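Local coordinates for protein alpha-L-rhamnosidase (Streptomyces avermitilis, PDB 3W5M) that hydrolyses terminal alpha-L-rhamnose from alpha-L-rhamnosides, releasing L-rhamnose from citrus flavonoids and gum arabic, and carries a calcium-dependent rhamnose-binding module, at residues A[729-732]-A[736-739]; A[725-730]-A[783-788]; A[4-9]-A[88-93]; A[931-936]-A[958-963]. All coordinates share one frame; numbering follows the deposited sequence.

Contact 1. Residues A[729-732]-A[736-739]; sequences YLEK and GLLR
Arg739 and Leu730 carry most of this contact. The loop after helix 713-732 turns back beside the last turns of that helix. Arg739 then lays its guanidinium over a methyl group of Leu730. Leu730 CD2 sits 3.3 Å from the guanidinium plane, over its centre, and lies 3.4 Å from Arg739 CZ. The two side chains cross at about a right angle. Arg739 reaches this place because its chain bends twice, at chi2 (-95°) and at chi3 (-65°).

The methyl takes one face; the N-H groups bond around the edge. Arg739 NH1 donates to the carbonyl O of His733, just past the helix, and Arg739 NH2 donates to Gly691 O. Arg739 NH1 also gives a hydrogen bond of 3.1 Å to a water lying at the edge of the group, in its plane. The same water is 2.8 Å from Tyr729 OH and hydrogen-bonds to it, which links the tyrosine to the arginine. Several bonds thus fix the rotation of the guanidinium.

Leu737 makes the smaller second touch. Leu737 CD2 is 3.9 Å from Glu731 OE2, and the two side chains run side by side in the same direction. Leu730, Leu737 and Arg739 all also rest on Phe764 of helix 756-777. Gly736 and Leu737 both have positive phi where the loop turns back.

This is a loop folded back on the C-terminal end of a helix in the (alpha/alpha)6 barrel. The side chain of Arg739 is about 9 Å from that of Trp695, a residue of the rhamnose-binding site.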
loop_
_atom_site.group_PDB
_atom_site.type_symbol
_atom_site.label_atom_id
_atom_site.label_comp_id
_atom_site.label_asym_id
_atom_site.label_seq_id
_atom_site.Cartn_x
_atom_site.Cartn_y
_atom_site.Cartn_z
ATOM N N TYR A 729 -5.823 3.586 -28.041
ATOM C CA TYR A 729 -7.077 3.848 -27.345
ATOM C C TYR A 729 -7.410 5.335 -27.327
ATOM O O TYR A 729 -8.553 5.719 -27.594
ATOM C CB TYR A 729 -7.036 3.309 -25.887
ATOM C CG TYR A 729 -8.205 3.798 -25.050
ATOM C CD1 TYR A 729 -9.414 3.094 -25.021
ATOM C CD2 TYR A 729 -8.109 4.987 -24.309
ATOM C CE1 TYR A 729 -10.495 3.565 -24.279
ATOM C CE2 TYR A 729 -9.166 5.434 -23.537
ATOM C CZ TYR A 729 -10.353 4.735 -23.544
ATOM O OH TYR A 729 -11.384 5.218 -22.794
ATOM N N LEU A 730 -6.433 6.176 -27.021
ATOM C CA LEU A 730 -6.688 7.599 -26.861
ATOM C C LEU A 730 -7.014 8.262 -28.203
ATOM O O LEU A 730 -7.834 9.175 -28.268
ATOM C CB LEU A 730 -5.487 8.290 -26.230
ATOM C CG LEU A 730 -5.259 8.023 -24.725
ATOM C CD1 LEU A 730 -3.929 8.633 -24.324
ATOM C CD2 LEU A 730 -6.394 8.547 -23.838
ATOM N N GLU A 731 -6.349 7.820 -29.262
ATOM C CA GLU A 731 -6.638 8.347 -30.606
ATOM C C GLU A 731 -8.041 7.962 -31.063
ATOM O O GLU A 731 -8.753 8.778 -31.648
ATOM C CB GLU A 731 -5.594 7.866 -31.614
ATOM C CG GLU A 731 -5.886 8.284 -33.046
ATOM C CD GLU A 731 -4.632 8.422 -33.899
ATOM O OE1 GLU A 731 -3.716 7.575 -33.774
ATOM O OE2 GLU A 731 -4.566 9.385 -34.704
ATOM N N LYS A 732 -8.447 6.726 -30.783
ATOM C CA LYS A 732 -9.799 6.275 -31.106
ATOM C C LYS A 732 -10.865 7.090 -30.350
ATOM O O LYS A 732 -11.904 7.441 -30.912
ATOM C CB LYS A 732 -9.941 4.786 -30.807
ATOM C CG LYS A 732 -11.233 4.181 -31.324
ATOM C CD LYS A 732 -11.380 2.737 -30.871
ATOM C CE LYS A 732 -12.699 2.150 -31.357
ATOM N NZ LYS A 732 -13.095 1.010 -30.488
ATOM N N GLY A 736 -10.414 14.783 -34.037
ATOM C CA GLY A 736 -9.293 15.600 -34.533
ATOM C C GLY A 736 -8.254 15.813 -33.457
ATOM O O GLY A 736 -7.698 16.902 -33.322
ATOM N N LEU A 737 -8.063 14.765 -32.644
ATOM C CA LEU A 737 -7.081 14.696 -31.559
ATOM C C LEU A 737 -7.460 15.449 -30.287
ATOM O O LEU A 737 -6.677 15.494 -29.337
ATOM C CB LEU A 737 -5.679 15.079 -32.055
ATOM C CG LEU A 737 -5.192 14.238 -33.241
ATOM C CD1 LEU A 737 -3.928 14.866 -33.797
ATOM C CD2 LEU A 737 -4.968 12.771 -32.863
ATOM N N LEU A 738 -8.660 16.036 -30.261
ATOM C CA LEU A 738 -9.118 16.725 -29.067
ATOM C C LEU A 738 -9.845 15.704 -28.226
ATOM O O LEU A 738 -10.655 14.938 -28.740
ATOM C CB LEU A 738 -10.045 17.908 -29.416
ATOM C CG LEU A 738 -9.466 18.960 -30.376
ATOM C CD1 LEU A 738 -10.482 20.091 -30.553
ATOM C CD2 LEU A 738 -8.103 19.496 -29.914
ATOM N N ARG A 739 -9.542 15.679 -26.929
ATOM C CA ARG A 739 -10.169 14.694 -26.054
ATOM C C ARG A 739 -11.426 15.258 -25.381
ATOM O O ARG A 739 -11.497 16.467 -25.127
ATOM C CB ARG A 739 -9.143 14.206 -25.016
ATOM C CG ARG A 739 -8.049 13.354 -25.664
ATOM C CD ARG A 739 -8.393 11.873 -25.567
ATOM N NE ARG A 739 -8.412 11.430 -24.162
ATOM C CZ ARG A 739 -9.189 10.449 -23.691
ATOM N NH1 ARG A 739 -10.024 9.813 -24.489
ATOM N NH2 ARG A 739 -9.127 10.110 -22.400
HETATM O O HOH W 1 -11.733 7.966 -22.617
#

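Contact 2. Residues A[725-730]-A[783-788]; sequences AWLRYL and APYTDL
Between segments 725-730 and 783-788 the nearest CA atoms are those of Leu727 and Tyr785, 9.2 Å apart. At that spacing the contact is made by side chains alone. No hydrogen bond joins the two segments. Each backbone is held by its own helical bonds, such as Leu730 N to Trp726 O and Leu788 N to Pro784 O.

Leu727 is the central residue. It points at the other helix, and its two methyls divide between two partners. With chi1 at -74° and chi2 at 168°, CD1 goes to Tyr785 and CD2 goes to Leu788. Leu727 CD1 lies 4.0 Å from Tyr785 CD1 and 4.1 Å from Tyr785 CE1, so it meets the CD1-CE1 part of the phenol ring at a slant. Leu727 CD2 is 4.3 Å from Leu788 CD2, a methyl-to-methyl touch. Tyr785 and Leu788 are three residues apart, about one helical turn, and Leu727 reaches both.

Tyr785 makes a polar link as well. Its OH is hydrogen-bonded to ND1 of His724, one turn before Leu727 on the same helix. The ring is therefore held at its hydroxyl by His724 and touched by Leu727, both on one helix. The apolar part is small, with 110 Å² buried between the segments.

Helix 756-777 comes between these two helices in the chain and packs against both. Leu727 touches its Ala771, and Tyr785 touches its Ala772. Three successive helices of the (alpha/alpha)6 barrel domain meet here.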
loop_
_atom_site.group_PDB
_atom_site.type_symbol
_atom_site.label_atom_id
_atom_site.label_comp_id
_atom_site.label_asym_id
_atom_site.label_seq_id
_atom_site.Cartn_x
_atom_site.Cartn_y
_atom_site.Cartn_z
ATOM N N ALA A 725 -0.638 0.647 -26.910
ATOM C CA ALA A 725 -2.045 0.300 -26.870
ATOM C C ALA A 725 -2.883 1.422 -26.249
ATOM O O ALA A 725 -4.026 1.625 -26.651
ATOM C CB ALA A 725 -2.262 -1.013 -26.138
ATOM N N TRP A 726 -2.303 2.137 -25.275
ATOM C CA TRP A 726 -2.959 3.264 -24.595
ATOM C C TRP A 726 -3.125 4.396 -25.592
ATOM O O TRP A 726 -4.217 4.978 -25.680
ATOM C CB TRP A 726 -2.117 3.708 -23.402
ATOM C CG TRP A 726 -2.486 4.954 -22.660
ATOM C CD1 TRP A 726 -1.649 5.985 -22.361
ATOM C CD2 TRP A 726 -3.726 5.243 -22.004
ATOM N NE1 TRP A 726 -2.275 6.907 -21.568
ATOM C CE2 TRP A 726 -3.569 6.495 -21.361
ATOM C CE3 TRP A 726 -4.965 4.574 -21.913
ATOM C CZ2 TRP A 726 -4.592 7.105 -20.626
ATOM C CZ3 TRP A 726 -6.018 5.207 -21.184
ATOM C CH2 TRP A 726 -5.810 6.457 -20.562
ATOM N N LEU A 727 -2.072 4.681 -26.365
ATOM C CA LEU A 727 -2.127 5.807 -27.326
ATOM C C LEU A 727 -3.149 5.530 -28.417
ATOM O O LEU A 727 -3.853 6.458 -28.893
ATOM C CB LEU A 727 -0.743 6.095 -27.939
ATOM C CG LEU A 727 0.285 6.790 -27.030
ATOM C CD1 LEU A 727 1.674 6.761 -27.647
ATOM C CD2 LEU A 727 -0.113 8.209 -26.637
ATOM N N ARG A 728 -3.222 4.265 -28.828
ATOM C CA ARG A 728 -4.185 3.810 -29.827
ATOM C C ARG A 728 -5.614 3.974 -29.301
ATOM O O ARG A 728 -6.502 4.482 -30.016
ATOM C CB ARG A 728 -3.883 2.384 -30.255
ATOM C CG ARG A 728 -4.986 1.697 -31.028
ATOM C CD ARG A 728 -4.620 0.246 -31.246
ATOM N NE ARG A 728 -3.546 0.107 -32.225
ATOM C CZ ARG A 728 -2.892 -1.033 -32.452
ATOM N NH1 ARG A 728 -3.205 -2.122 -31.756
ATOM N NH2 ARG A 728 -1.926 -1.085 -33.370
ATOM N N TYR A 729 -5.823 3.586 -28.041
ATOM C CA TYR A 729 -7.077 3.848 -27.345
ATOM C C TYR A 729 -7.410 5.335 -27.327
ATOM O O TYR A 729 -8.553 5.719 -27.594
ATOM C CB TYR A 729 -7.036 3.309 -25.887
ATOM C CG TYR A 729 -8.205 3.798 -25.050
ATOM C CD1 TYR A 729 -9.414 3.094 -25.021
ATOM C CD2 TYR A 729 -8.109 4.987 -24.309
ATOM C CE1 TYR A 729 -10.495 3.565 -24.279
ATOM C CE2 TYR A 729 -9.166 5.434 -23.537
ATOM C CZ TYR A 729 -10.353 4.735 -23.544
ATOM O OH TYR A 729 -11.384 5.218 -22.794
ATOM N N LEU A 730 -6.433 6.176 -27.021
ATOM C CA LEU A 730 -6.688 7.599 -26.861
ATOM C C LEU A 730 -7.014 8.262 -28.203
ATOM O O LEU A 730 -7.834 9.175 -28.268
ATOM C CB LEU A 730 -5.487 8.290 -26.230
ATOM C CG LEU A 730 -5.259 8.023 -24.725
ATOM C CD1 LEU A 730 -3.929 8.633 -24.324
ATOM C CD2 LEU A 730 -6.394 8.547 -23.838
ATOM N N ALA A 783 9.731 7.868 -34.908
ATOM C CA ALA A 783 9.039 8.789 -35.835
ATOM C C ALA A 783 7.512 8.765 -35.747
ATOM O O ALA A 783 6.908 9.843 -35.694
ATOM C CB ALA A 783 9.534 8.632 -37.285
ATOM N N PRO A 784 6.882 7.567 -35.682
ATOM C CA PRO A 784 5.424 7.536 -35.499
ATOM C C PRO A 784 4.932 8.296 -34.263
ATOM O O PRO A 784 3.929 9.004 -34.341
ATOM C CB PRO A 784 5.119 6.043 -35.354
ATOM C CG PRO A 784 6.197 5.365 -36.115
ATOM C CD PRO A 784 7.423 6.210 -35.920
ATOM N N TYR A 785 5.623 8.144 -33.127
ATOM C CA TYR A 785 5.243 8.840 -31.904
ATOM C C TYR A 785 5.548 10.330 -31.940
ATOM O O TYR A 785 4.783 11.146 -31.422
ATOM C CB TYR A 785 5.967 8.227 -30.706
ATOM C CG TYR A 785 5.707 6.757 -30.508
ATOM C CD1 TYR A 785 4.404 6.252 -30.499
ATOM C CD2 TYR A 785 6.765 5.868 -30.285
ATOM C CE1 TYR A 785 4.151 4.899 -30.296
ATOM C CE2 TYR A 785 6.526 4.511 -30.074
ATOM C CZ TYR A 785 5.218 4.032 -30.077
ATOM O OH TYR A 785 4.980 2.688 -29.872
ATOM N N THR A 786 6.682 10.688 -32.525
ATOM C CA THR A 786 7.041 12.086 -32.620
ATOM C C THR A 786 6.021 12.816 -33.494
ATOM O O THR A 786 5.619 13.948 -33.183
ATOM C CB THR A 786 8.464 12.264 -33.178
ATOM O OG1 THR A 786 9.390 11.709 -32.237
ATOM C CG2 THR A 786 8.794 13.733 -33.338
ATOM N N ASP A 787 5.627 12.159 -34.575
ATOM C CA ASP A 787 4.636 12.698 -35.502
ATOM C C ASP A 787 3.273 12.849 -34.819
ATOM O O ASP A 787 2.591 13.874 -34.988
ATOM C CB ASP A 787 4.521 11.798 -36.739
ATOM C CG ASP A 787 3.293 12.125 -37.597
ATOM O OD1 ASP A 787 3.180 13.274 -38.076
ATOM O OD2 ASP A 787 2.431 11.233 -37.776
ATOM N N LEU A 788 2.886 11.835 -34.040
ATOM C CA LEU A 788 1.647 11.910 -33.248
ATOM C C LEU A 788 1.665 13.079 -32.296
ATOM O O LEU A 788 0.685 13.808 -32.228
ATOM C CB LEU A 788 1.394 10.613 -32.472
ATOM C CG LEU A 788 0.161 10.649 -31.558
ATOM C CD1 LEU A 788 -1.136 10.887 -32.335
ATOM C CD2 LEU A 788 0.062 9.355 -30.760
#

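Contact 3. Residues A[4-9]-A[88-93]; sequences LRVTSP and WSVRVW
The six-membered ring of Trp88 is met at a slant by Pro9. Pro9 CB lies 3.6 Å from Trp88 CH2 and 3.7 Å from Trp88 CZ2. The rings of Trp88 and Trp108 of strand 106-110 pack edge-to-face (T-shaped). The indole reaches Pro9 because chi1 (74°) puts Trp88 CG between the backbone N and the carbonyl carbon. On the other segment, the guanidinium of Arg5 has Thr7 CG2 over one face, away from the contact.

Further along, the touches are between aliphatic branches. Val6 CG1 comes to 4.2 Å from Val90 CG1, and the two side chains cross at about a right angle. Leu4 CD2 is 4.3 Å from Val92 CG2. Trp88, Val90 and Val92 are every second residue of the strand. The two segments run roughly antiparallel, 153° apart, but no hydrogen bond joins them.

Their backbone bonds go to their own sheets. Arg5 and Thr7 pair with strand 26-32, whose Trp29 also packs on Val6, Val90 and Val92. Ser89 pairs with strand 40-48. Two sheets packed across an apolar core make a beta-sandwich, here the N-terminal domain, of an immunoglobulin-like family.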
loop_
_atom_site.group_PDB
_atom_site.type_symbol
_atom_site.label_atom_id
_atom_site.label_comp_id
_atom_site.label_asym_id
_atom_site.label_seq_id
_atom_site.Cartn_x
_atom_site.Cartn_y
_atom_site.Cartn_z
ATOM N N LEU A 4 40.545 2.319 -7.748
ATOM C CA LEU A 4 39.097 2.185 -7.792
ATOM C C LEU A 4 38.715 0.886 -7.084
ATOM O O LEU A 4 39.344 -0.131 -7.310
ATOM C CB LEU A 4 38.701 2.097 -9.263
ATOM C CG LEU A 4 37.363 2.558 -9.820
ATOM C CD1 LEU A 4 36.802 3.780 -9.101
ATOM C CD2 LEU A 4 37.534 2.854 -11.301
ATOM N N ARG A 5 37.707 0.903 -6.221
ATOM C CA ARG A 5 37.240 -0.354 -5.623
ATOM C C ARG A 5 35.713 -0.488 -5.679
ATOM O O ARG A 5 35.022 0.503 -5.602
ATOM C CB ARG A 5 37.758 -0.503 -4.189
ATOM C CG ARG A 5 36.961 0.190 -3.107
ATOM C CD ARG A 5 37.640 0.025 -1.736
ATOM N NE ARG A 5 36.745 0.345 -0.622
ATOM C CZ ARG A 5 36.450 1.579 -0.219
ATOM N NH1 ARG A 5 36.979 2.634 -0.823
ATOM N NH2 ARG A 5 35.618 1.770 0.800
ATOM N N VAL A 6 35.212 -1.712 -5.794
ATOM C CA VAL A 6 33.766 -1.939 -5.860
ATOM C C VAL A 6 33.218 -2.016 -4.442
ATOM O O VAL A 6 33.789 -2.704 -3.594
ATOM C CB VAL A 6 33.413 -3.176 -6.717
ATOM C CG1 VAL A 6 31.964 -3.617 -6.501
ATOM C CG2 VAL A 6 33.672 -2.881 -8.202
ATOM N N THR A 7 32.139 -1.285 -4.173
ATOM C CA THR A 7 31.514 -1.291 -2.842
ATOM C C THR A 7 30.042 -1.644 -3.005
ATOM O O THR A 7 29.380 -1.116 -3.896
ATOM C CB THR A 7 31.594 0.095 -2.148
ATOM O OG1 THR A 7 30.926 1.084 -2.949
ATOM C CG2 THR A 7 33.017 0.530 -1.966
ATOM N N SER A 8 29.534 -2.532 -2.161
ATOM C CA SER A 8 28.084 -2.841 -2.132
ATOM C C SER A 8 27.514 -3.319 -3.477
ATOM O O SER A 8 26.548 -2.730 -3.992
ATOM C CB SER A 8 27.261 -1.655 -1.619
ATOM O OG SER A 8 27.535 -1.419 -0.253
ATOM N N PRO A 9 28.085 -4.388 -4.038
ATOM C CA PRO A 9 27.471 -4.808 -5.290
ATOM C C PRO A 9 26.069 -5.393 -5.053
ATOM O O PRO A 9 25.766 -5.890 -3.970
ATOM C CB PRO A 9 28.450 -5.857 -5.818
ATOM C CG PRO A 9 29.085 -6.438 -4.598
ATOM C CD PRO A 9 29.130 -5.329 -3.580
ATOM N N TRP A 88 29.079 -14.518 -7.031
ATOM C CA TRP A 88 29.621 -13.661 -8.046
ATOM C C TRP A 88 30.552 -12.601 -7.511
ATOM O O TRP A 88 30.534 -12.246 -6.345
ATOM C CB TRP A 88 28.526 -13.035 -8.931
ATOM C CG TRP A 88 27.732 -11.925 -8.268
ATOM C CD1 TRP A 88 26.821 -12.059 -7.282
ATOM C CD2 TRP A 88 27.819 -10.529 -8.566
ATOM N NE1 TRP A 88 26.331 -10.815 -6.921
ATOM C CE2 TRP A 88 26.914 -9.864 -7.715
ATOM C CE3 TRP A 88 28.562 -9.777 -9.490
ATOM C CZ2 TRP A 88 26.714 -8.476 -7.761
ATOM C CZ3 TRP A 88 28.388 -8.382 -9.525
ATOM C CH2 TRP A 88 27.458 -7.750 -8.662
ATOM N N SER A 89 31.345 -12.091 -8.429
ATOM C CA SER A 89 32.353 -11.121 -8.144
ATOM C C SER A 89 32.565 -10.359 -9.427
ATOM O O SER A 89 32.402 -10.898 -10.512
ATOM C CB SER A 89 33.641 -11.831 -7.728
ATOM O OG SER A 89 34.543 -10.919 -7.132
ATOM N N VAL A 90 32.923 -9.094 -9.299
ATOM C CA VAL A 90 33.241 -8.264 -10.455
ATOM C C VAL A 90 34.527 -7.459 -10.159
ATOM O O VAL A 90 34.872 -7.200 -8.988
ATOM C CB VAL A 90 32.059 -7.310 -10.807
ATOM C CG1 VAL A 90 31.745 -6.339 -9.665
ATOM C CG2 VAL A 90 32.306 -6.550 -12.089
ATOM N N ARG A 91 35.221 -7.097 -11.222
ATOM C CA ARG A 91 36.345 -6.174 -11.156
ATOM C C ARG A 91 36.237 -5.295 -12.370
ATOM O O ARG A 91 35.591 -5.655 -13.355
ATOM C CB ARG A 91 37.708 -6.896 -11.109
ATOM C CG ARG A 91 38.043 -7.716 -12.338
ATOM C CD ARG A 91 39.541 -7.972 -12.377
ATOM N NE ARG A 91 39.899 -8.894 -13.442
ATOM C CZ ARG A 91 41.094 -9.464 -13.555
ATOM N NH1 ARG A 91 42.029 -9.199 -12.649
ATOM N NH2 ARG A 91 41.342 -10.294 -14.569
ATOM N N VAL A 92 36.826 -4.111 -12.282
ATOM C CA VAL A 92 36.731 -3.153 -13.364
ATOM C C VAL A 92 38.104 -2.575 -13.658
ATOM O O VAL A 92 39.027 -2.670 -12.829
ATOM C CB VAL A 92 35.798 -1.975 -12.979
ATOM C CG1 VAL A 92 34.388 -2.457 -12.659
ATOM C CG2 VAL A 92 36.374 -1.216 -11.796
ATOM N N TRP A 93 38.200 -1.952 -14.819
ATOM C CA TRP A 93 39.365 -1.206 -15.258
ATOM C C TRP A 93 38.986 0.270 -15.367
ATOM O O TRP A 93 37.987 0.620 -16.017
ATOM C CB TRP A 93 39.849 -1.736 -16.615
ATOM C CG TRP A 93 40.475 -3.117 -16.518
ATOM C CD1 TRP A 93 41.821 -3.410 -16.514
ATOM C CD2 TRP A 93 39.792 -4.386 -16.406
ATOM N NE1 TRP A 93 42.007 -4.769 -16.397
ATOM C CE2 TRP A 93 40.783 -5.390 -16.330
ATOM C CE3 TRP A 93 38.441 -4.769 -16.365
ATOM C CZ2 TRP A 93 40.461 -6.757 -16.208
ATOM C CZ3 TRP A 93 38.126 -6.117 -16.242
ATOM C CH2 TRP A 93 39.129 -7.096 -16.176
#

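Contact 4. Residues A[931-936]-A[958-963]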
loop_
_atom_site.group_PDB
_atom_site.type_symbol
_atom_site.label_atom_id
_atom_site.label_comp_id
_atom_site.label_asym_id
_atom_site.label_seq_id
_atom_site.Cartn_x
_atom_site.Cartn_y
_atom_site.Cartn_z
ATOM N N ALA A 931 18.355 21.418 -2.643
ATOM C CA ALA A 931 19.498 20.516 -2.520
ATOM C C ALA A 931 20.365 20.564 -3.803
ATOM O O ALA A 931 21.565 20.372 -3.750
ATOM C CB ALA A 931 19.022 19.100 -2.210
ATOM N N GLY A 932 19.749 20.849 -4.942
ATOM C CA GLY A 932 20.508 20.964 -6.185
ATOM C C GLY A 932 21.007 19.624 -6.705
ATOM O O GLY A 932 22.169 19.501 -7.108
ATOM N N ILE A 933 20.126 18.620 -6.693
ATOM C CA ILE A 933 20.470 17.263 -7.149
ATOM C C ILE A 933 19.398 16.821 -8.118
ATOM O O ILE A 933 18.254 16.606 -7.721
ATOM C CB ILE A 933 20.556 16.251 -5.975
ATOM C CG1 ILE A 933 21.699 16.630 -5.029
ATOM C CG2 ILE A 933 20.725 14.819 -6.513
ATOM C CD1 ILE A 933 21.858 15.718 -3.817
ATOM N N ALA A 934 19.743 16.714 -9.401
ATOM C CA ALA A 934 18.761 16.348 -10.431
ATOM C C ALA A 934 19.482 15.576 -11.527
ATOM O O ALA A 934 20.663 15.752 -11.691
ATOM C CB ALA A 934 18.093 17.590 -11.011
ATOM N N PRO A 935 18.783 14.688 -12.244
ATOM C CA PRO A 935 19.547 13.912 -13.240
ATOM C C PRO A 935 19.711 14.659 -14.572
ATOM O O PRO A 935 18.720 14.980 -15.211
ATOM C CB PRO A 935 18.702 12.655 -13.422
ATOM C CG PRO A 935 17.307 13.058 -13.063
ATOM C CD PRO A 935 17.397 14.192 -12.079
ATOM N N GLY A 936 20.955 14.932 -14.969
ATOM C CA GLY A 936 21.252 15.473 -16.309
ATOM C C GLY A 936 21.140 14.423 -17.402
ATOM O O GLY A 936 20.721 14.712 -18.531
ATOM N N ALA A 958 22.401 17.690 1.600
ATOM C CA ALA A 958 21.619 16.543 1.123
ATOM C C ALA A 958 22.538 15.397 0.729
ATOM O O ALA A 958 23.687 15.615 0.319
ATOM C CB ALA A 958 20.767 16.943 -0.067
ATOM N N THR A 959 22.039 14.168 0.850
ATOM C CA THR A 959 22.709 13.019 0.243
ATOM C C THR A 959 21.645 12.141 -0.422
ATOM O O THR A 959 20.658 11.751 0.226
ATOM C CB THR A 959 23.478 12.187 1.284
ATOM O OG1 THR A 959 24.468 13.004 1.930
ATOM C CG2 THR A 959 24.172 10.980 0.614
ATOM N N PHE A 960 21.835 11.863 -1.708
ATOM C CA PHE A 960 20.963 10.989 -2.467
ATOM C C PHE A 960 21.699 9.675 -2.714
ATOM O O PHE A 960 22.801 9.682 -3.250
ATOM C CB PHE A 960 20.580 11.654 -3.783
ATOM C CG PHE A 960 19.830 10.768 -4.724
ATOM C CD1 PHE A 960 18.657 10.112 -4.329
ATOM C CD2 PHE A 960 20.288 10.597 -6.027
ATOM C CE1 PHE A 960 17.969 9.311 -5.216
ATOM C CE2 PHE A 960 19.614 9.776 -6.913
ATOM C CZ PHE A 960 18.459 9.125 -6.507
ATOM N N ALA A 961 21.095 8.549 -2.312
ATOM C CA ALA A 961 21.707 7.232 -2.514
ATOM C C ALA A 961 21.376 6.758 -3.934
ATOM O O ALA A 961 20.412 5.998 -4.148
ATOM C CB ALA A 961 21.173 6.238 -1.489
ATOM N N SER A 962 22.137 7.223 -4.921
ATOM C CA SER A 962 21.878 6.815 -6.300
ATOM C C SER A 962 22.371 5.385 -6.530
ATOM O O SER A 962 23.135 4.846 -5.717
ATOM C CB SER A 962 22.538 7.783 -7.302
ATOM O OG SER A 962 23.885 7.428 -7.520
ATOM N N LEU A 963 21.990 4.785 -7.667
ATOM C CA LEU A 963 22.524 3.440 -8.017
ATOM C C LEU A 963 24.060 3.390 -8.185
ATOM O O LEU A 963 24.681 2.351 -7.898
ATOM C CB LEU A 963 21.830 2.819 -9.248
ATOM C CG LEU A 963 20.292 2.750 -9.221
ATOM C CD1 LEU A 963 19.781 1.867 -10.359
ATOM C CD2 LEU A 963 19.800 2.206 -7.883
#
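The first two torsions of Ile933, chi1 -64° and chi2 179°, send its branches to two different residues. CG1 lies beside the backbone N and carries Ile933 CD1 outward, to 4.1 Å from Ala958 CB. Ile933 CG2 lies beside the carbonyl carbon and comes to 4.2 Å from Phe960 CB. In Phe960, chi1 of 172° turns the ring away from the other segment, and CB is left to make the closest touch. The ring goes instead to Tyr940.

Ala931 CB adds a close methyl-to-methyl contact, 3.5 Å from Ala958 CB. Ala958 CB thus packs against both Ala931 and Ile933. Between these two, Gly932 has positive phi and is where the chain leaves helical geometry after helix 923-929.

The contact lies just after helix 923-929, the last helix of the chain, where the chain enters the strands of the C-terminal beta-sandwich. Strand 934-935 is an outermost strand of one sheet. Strand 955-962 belongs to another, between strands 600-604 and 965-974. The side chains meet without a hydrogen bond between the two segments.

Phe600 of strand 600-604 touches Ala931, Ala958 and Phe960. Two backbone carbonyls of segment 931-936 are satisfied by side-chain hydroxyls: Ala931 O pairs with Thr969 OG1, and Ile933 O with Tyr653 OH of helix 641-654. Beyond Phe960 the chain bends at Ala961, the centre of an inverse gamma turn closed by a weak bond of 3.0 Å from Ser962 N to Phe960 O. Ser962 OG then bonds to Gly965 O, at the start of the next strand.

Overall arrangement
Contacts 1 and 2 use the same helix, 713-732, and share Tyr729 and Leu730; their centres are 10 Å apart. They differ in chemistry. Contact 1 is partly exposed and joins a helix end to its own loop through an arginine that lies on a leucine methyl and shares a water with a tyrosine. Contact 2 is buried and apolar, between two helices. Contacts 3 and 4 are also buried and apolar, but involve strands. Contact 3 joins the two sheets of the N-terminal domain, while contact 4 joins the exit of a helix to a strand of the C-terminal domain. Their nearest atoms are about 7 Å apart, although they are far apart in sequence.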